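Local coordinates for protein N-acetylneuraminate lyase (Fusobacterium nucleatum subsp. nucleatum ATCC 25586, PDB 5ZKA) that is a lyase of the dihydrodipicolinate synthetase family, folded as a TIM barrel of parallel strands ringed by helices, at residues A[130-135]-A[158-163]; A[147-152]-A[166-171]. All blocks are in the same frame, centred on the assembly; numbering follows the deposited sequence. Where two conformers were deposited one is given.

Contact 1: residues A[130-135]-A[158-163]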
# COMPACT_ATOMS: atom_id res chain seq x y z
N SER A 130 13.48 -14.81 -18.12
CA SER A 130 13.38 -16.10 -18.79
C SER A 130 13.94 -17.22 -17.92
O SER A 130 13.43 -18.34 -17.95
CB SER A 130 14.12 -16.07 -20.13
OG SER A 130 15.52 -16.11 -19.92
N GLU A 131 14.97 -16.92 -17.14
CA GLU A 131 15.53 -17.94 -16.25
C GLU A 131 14.61 -18.21 -15.08
O GLU A 131 14.44 -19.37 -14.67
CB GLU A 131 16.93 -17.52 -15.80
CG GLU A 131 17.89 -17.51 -16.98
CD GLU A 131 19.19 -16.77 -16.73
OE1 GLU A 131 19.22 -15.84 -15.88
OE2 GLU A 131 20.19 -17.11 -17.41
N ILE A 132 13.99 -17.17 -14.53
CA ILE A 132 13.02 -17.33 -13.45
C ILE A 132 11.84 -18.18 -13.92
O ILE A 132 11.33 -19.03 -13.18
CB ILE A 132 12.56 -15.95 -12.95
CG1 ILE A 132 13.70 -15.26 -12.19
CG2 ILE A 132 11.29 -16.06 -12.13
CD1 ILE A 132 13.42 -13.81 -11.83
N LYS A 133 11.39 -17.95 -15.15
CA LYS A 133 10.27 -18.72 -15.70
C LYS A 133 10.64 -20.19 -15.84
O LYS A 133 9.85 -21.08 -15.48
CB LYS A 133 9.87 -18.13 -17.06
CG LYS A 133 8.62 -18.77 -17.67
CD LYS A 133 8.18 -18.00 -18.92
CE LYS A 133 7.05 -18.70 -19.64
NZ LYS A 133 6.92 -18.24 -21.05
N ASP A 134 11.83 -20.46 -16.37
CA ASP A 134 12.31 -21.83 -16.51
C ASP A 134 12.34 -22.53 -15.16
O ASP A 134 12.02 -23.73 -15.05
CB ASP A 134 13.70 -21.81 -17.14
CG ASP A 134 14.19 -23.18 -17.55
OD1 ASP A 134 13.42 -24.16 -17.47
OD2 ASP A 134 15.37 -23.26 -17.95
N TYR A 135 12.76 -21.80 -14.12
CA TYR A 135 12.83 -22.36 -12.77
C TYR A 135 11.46 -22.81 -12.29
O TYR A 135 11.28 -23.95 -11.86
CB TYR A 135 13.46 -21.30 -11.86
CG TYR A 135 13.28 -21.36 -10.36
CD1 TYR A 135 12.15 -20.82 -9.75
CD2 TYR A 135 14.29 -21.85 -9.55
CE1 TYR A 135 12.01 -20.82 -8.37
CE2 TYR A 135 14.17 -21.84 -8.16
CZ TYR A 135 13.03 -21.33 -7.58
OH TYR A 135 12.90 -21.30 -6.21
N VAL A 158 13.95 -8.97 -6.34
CA VAL A 158 13.37 -9.36 -7.62
C VAL A 158 12.00 -8.71 -7.73
O VAL A 158 11.07 -9.07 -7.00
CB VAL A 158 13.28 -10.89 -7.76
CG1 VAL A 158 12.44 -11.26 -8.98
CG2 VAL A 158 14.68 -11.51 -7.84
N ASN A 159 11.86 -7.76 -8.65
CA ASN A 159 10.62 -7.01 -8.85
C ASN A 159 9.95 -7.49 -10.14
O ASN A 159 10.49 -7.29 -11.23
CB ASN A 159 10.89 -5.51 -8.90
CG ASN A 159 11.27 -4.95 -7.53
OD1 ASN A 159 12.43 -4.58 -7.30
ND2 ASN A 159 10.31 -4.91 -6.62
N MET A 160 8.77 -8.09 -10.00
CA MET A 160 8.09 -8.75 -11.11
C MET A 160 6.99 -7.85 -11.66
O MET A 160 6.18 -7.32 -10.90
CB MET A 160 7.49 -10.08 -10.64
CG MET A 160 6.97 -10.96 -11.75
SD MET A 160 7.50 -12.67 -11.50
CE MET A 160 9.27 -12.47 -11.57
N SER A 161 6.97 -7.69 -12.98
CA SER A 161 6.01 -6.86 -13.68
C SER A 161 4.69 -7.59 -13.90
O SER A 161 4.60 -8.82 -13.78
CB SER A 161 6.58 -6.42 -15.03
OG SER A 161 6.21 -7.33 -16.05
N LEU A 162 3.66 -6.82 -14.25
CA LEU A 162 2.35 -7.41 -14.50
C LEU A 162 2.38 -8.37 -15.68
O LEU A 162 1.80 -9.46 -15.62
CB LEU A 162 1.31 -6.30 -14.72
CG LEU A 162 -0.14 -6.70 -14.98
CD1 LEU A 162 -0.72 -7.47 -13.80
CD2 LEU A 162 -0.94 -5.44 -15.27
N SER A 163 3.08 -8.00 -16.77
CA SER A 163 3.17 -8.91 -17.91
C SER A 163 4.00 -10.15 -17.58
O SER A 163 3.78 -11.22 -18.15
CB SER A 163 3.79 -8.19 -19.11
OG SER A 163 5.06 -7.67 -18.78
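I132 and V158 are the nearest residues of the two backbones, with their CA atoms 9.9 Å apart, so the contact is made by side chains alone. In this TIM barrel it joins helix 129-143, on the outside of the sheet, to the loop that leads into helix 162-169. S161 is the N-cap of that second helix, and its backbone N is hydrogen-bonded to OE1 of Q164.

I132 supplies both touching points on the helix side. Its two branches go to different partners. CG1 lies anti to the carbonyl carbon (chi1 -71°) and carries CD1 out to V158. There the methyls I132 CD1 and V158 CG1 meet at 3.9 Å as the two side chains pass each other in opposite directions. I132 also packs on P122 and V158 on T121, which places this end of the contact beside the loop after strand 117-120.

The other branch of I132 faces M160. The M160 chain starts anti to its own backbone N, then bends at chi2 and again at chi3 (-61°). The M160 side chain also packs on F165 of helix 162-169. The contact is apolar throughout, and its second touch is M160 CE against I132 CG2 at 4.2 Å.

Contact 2: residues A[147-152]-A[166-171]; sequences MIIYSI and GELFEN
The backbone N of N171 donates a hydrogen bond of 3.1 Å to O of L168, within segment 166-171 and near the C-terminal part of helix 162-169. The side chain of N171 is held at both ends of its amide: OD1 accepts from the backbone N of K173, and ND2 bonds to OE2 of E137. This part of the chain is thus tied to helix 129-143 as well as to the chain ahead.

Across the contact the touch is apolar and centres on one methyl, CD1 of I149. CG1 of I149 sits beside the backbone N, anti to the carbonyl carbon (chi1 -52°), and with chi2 extended at 164° the methyl reaches out from the strand to the helix. I149 CD1 comes to 3.7 Å from L168 CD1 and 4.0 Å from L168 CB. The same methyl, I149 CD1, lies 4.1 Å from F169 CE1. L168 aims its CB at the strand. The CB of F169 does not, but the end of its side chain comes nearer. That ring also meets F194, their planes at about 60°. All three touching residues are buried.

Strand 147-150 and strand 174-176 are parallel neighbours in the barrel sheet, and helix 162-169 lies between them in sequence, a beta-alpha-beta crossover. I149 and F169 both pack on I174 of the second strand, while Y136 of helix 129-143 covers I149 from the adjoining helix.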
# COMPACT_ATOMS: atom_id res chain seq x y z
N MET A 147 1.68 -24.95 -7.89
CA MET A 147 2.74 -24.02 -7.53
C MET A 147 2.16 -22.65 -7.19
O MET A 147 1.33 -22.13 -7.94
CB MET A 147 3.75 -23.87 -8.67
CG MET A 147 4.77 -22.74 -8.47
SD MET A 147 5.91 -23.03 -7.08
CE MET A 147 6.78 -24.50 -7.65
N ILE A 148 2.61 -22.08 -6.08
CA ILE A 148 2.33 -20.69 -5.73
C ILE A 148 3.64 -19.93 -5.82
O ILE A 148 4.62 -20.30 -5.16
CB ILE A 148 1.68 -20.58 -4.34
CG1 ILE A 148 0.24 -21.09 -4.38
CG2 ILE A 148 1.66 -19.17 -3.86
CD1 ILE A 148 -0.29 -21.43 -3.02
N ILE A 149 3.69 -18.90 -6.67
CA ILE A 149 4.85 -18.02 -6.73
C ILE A 149 5.02 -17.31 -5.40
O ILE A 149 4.07 -16.71 -4.88
CB ILE A 149 4.66 -16.97 -7.83
CG1 ILE A 149 4.29 -17.60 -9.16
CG2 ILE A 149 5.86 -16.03 -7.90
CD1 ILE A 149 3.73 -16.57 -10.15
N TYR A 150 6.24 -17.35 -4.84
CA TYR A 150 6.57 -16.61 -3.62
C TYR A 150 7.37 -15.38 -4.04
O TYR A 150 8.55 -15.48 -4.40
CB TYR A 150 7.36 -17.48 -2.63
CG TYR A 150 7.73 -16.80 -1.30
CD1 TYR A 150 7.16 -15.58 -0.92
CD2 TYR A 150 8.66 -17.38 -0.45
CE1 TYR A 150 7.51 -14.97 0.29
CE2 TYR A 150 9.02 -16.78 0.75
CZ TYR A 150 8.44 -15.57 1.12
OH TYR A 150 8.79 -14.98 2.31
N SER A 151 6.73 -14.21 -3.98
CA SER A 151 7.32 -12.95 -4.43
C SER A 151 7.62 -12.09 -3.21
O SER A 151 6.71 -11.59 -2.55
CB SER A 151 6.39 -12.21 -5.38
OG SER A 151 6.94 -10.94 -5.70
N ILE A 152 8.91 -11.90 -2.92
CA ILE A 152 9.32 -11.11 -1.76
C ILE A 152 10.47 -10.18 -2.13
O ILE A 152 11.64 -10.45 -1.80
CB ILE A 152 9.62 -12.01 -0.54
CG1 ILE A 152 10.00 -11.17 0.69
CG2 ILE A 152 10.64 -13.10 -0.89
CD1 ILE A 152 9.75 -11.86 2.02
N GLY A 166 1.75 -12.50 -15.91
CA GLY A 166 0.94 -13.12 -16.95
C GLY A 166 1.63 -14.28 -17.62
O GLY A 166 1.00 -15.30 -17.92
N GLU A 167 2.94 -14.16 -17.89
CA GLU A 167 3.67 -15.26 -18.51
C GLU A 167 3.68 -16.48 -17.61
O GLU A 167 3.43 -17.60 -18.06
CB GLU A 167 5.10 -14.82 -18.84
CG GLU A 167 5.21 -13.90 -20.05
CD GLU A 167 6.65 -13.79 -20.55
OE1 GLU A 167 7.28 -14.84 -20.80
OE2 GLU A 167 7.15 -12.65 -20.67
N LEU A 168 3.96 -16.29 -16.31
CA LEU A 168 3.95 -17.42 -15.39
C LEU A 168 2.55 -18.02 -15.28
O LEU A 168 2.39 -19.24 -15.31
CB LEU A 168 4.46 -16.98 -14.02
CG LEU A 168 5.92 -16.50 -14.03
CD1 LEU A 168 6.32 -15.95 -12.67
CD2 LEU A 168 6.87 -17.62 -14.47
N PHE A 169 1.53 -17.17 -15.17
CA PHE A 169 0.17 -17.66 -14.98
C PHE A 169 -0.43 -18.33 -16.21
O PHE A 169 -1.53 -18.87 -16.10
CB PHE A 169 -0.74 -16.52 -14.53
CG PHE A 169 -0.61 -16.16 -13.08
CD1 PHE A 169 -0.43 -17.14 -12.11
CD2 PHE A 169 -0.67 -14.83 -12.67
CE1 PHE A 169 -0.32 -16.80 -10.77
CE2 PHE A 169 -0.56 -14.48 -11.34
CZ PHE A 169 -0.39 -15.46 -10.38
N GLU A 170 0.25 -18.34 -17.37
CA GLU A 170 -0.25 -19.16 -18.47
C GLU A 170 -0.14 -20.65 -18.17
O GLU A 170 -0.88 -21.45 -18.76
CB GLU A 170 0.50 -18.84 -19.78
CG GLU A 170 0.78 -17.37 -19.98
CD GLU A 170 1.38 -17.04 -21.33
OE1 GLU A 170 1.30 -15.86 -21.73
OE2 GLU A 170 1.93 -17.95 -21.99
N ASN A 171 0.76 -21.03 -17.27
CA ASN A 171 0.85 -22.41 -16.81
C ASN A 171 -0.33 -22.72 -15.89
O ASN A 171 -0.49 -22.09 -14.83
CB ASN A 171 2.19 -22.62 -16.08
CG ASN A 171 2.51 -24.09 -15.82
OD1 ASN A 171 1.64 -24.87 -15.44
ND2 ASN A 171 3.78 -24.45 -15.98

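How the contacts relate
Contacts 1 and 2 have centres about 8 Å apart and meet at helix 162-169: contact 1 touches the loop that leads into it, contact 2 its later part. L168 joins them, with L168 CD1 3.7 Å from M160 SD and L168 CD2 3.8 Å from K133 CA. A long, weak salt bridge runs beside this core, K133 NZ to E167 OE1 at 3.4 Å. Along the chain the segments of the two contacts alternate. K178, a modified lysine just after strand 174-176, probably marks the active site, as in relatives; neither contact includes it. T180, two residues further on, bonds through OG1 to O of S151 in segment 147-152.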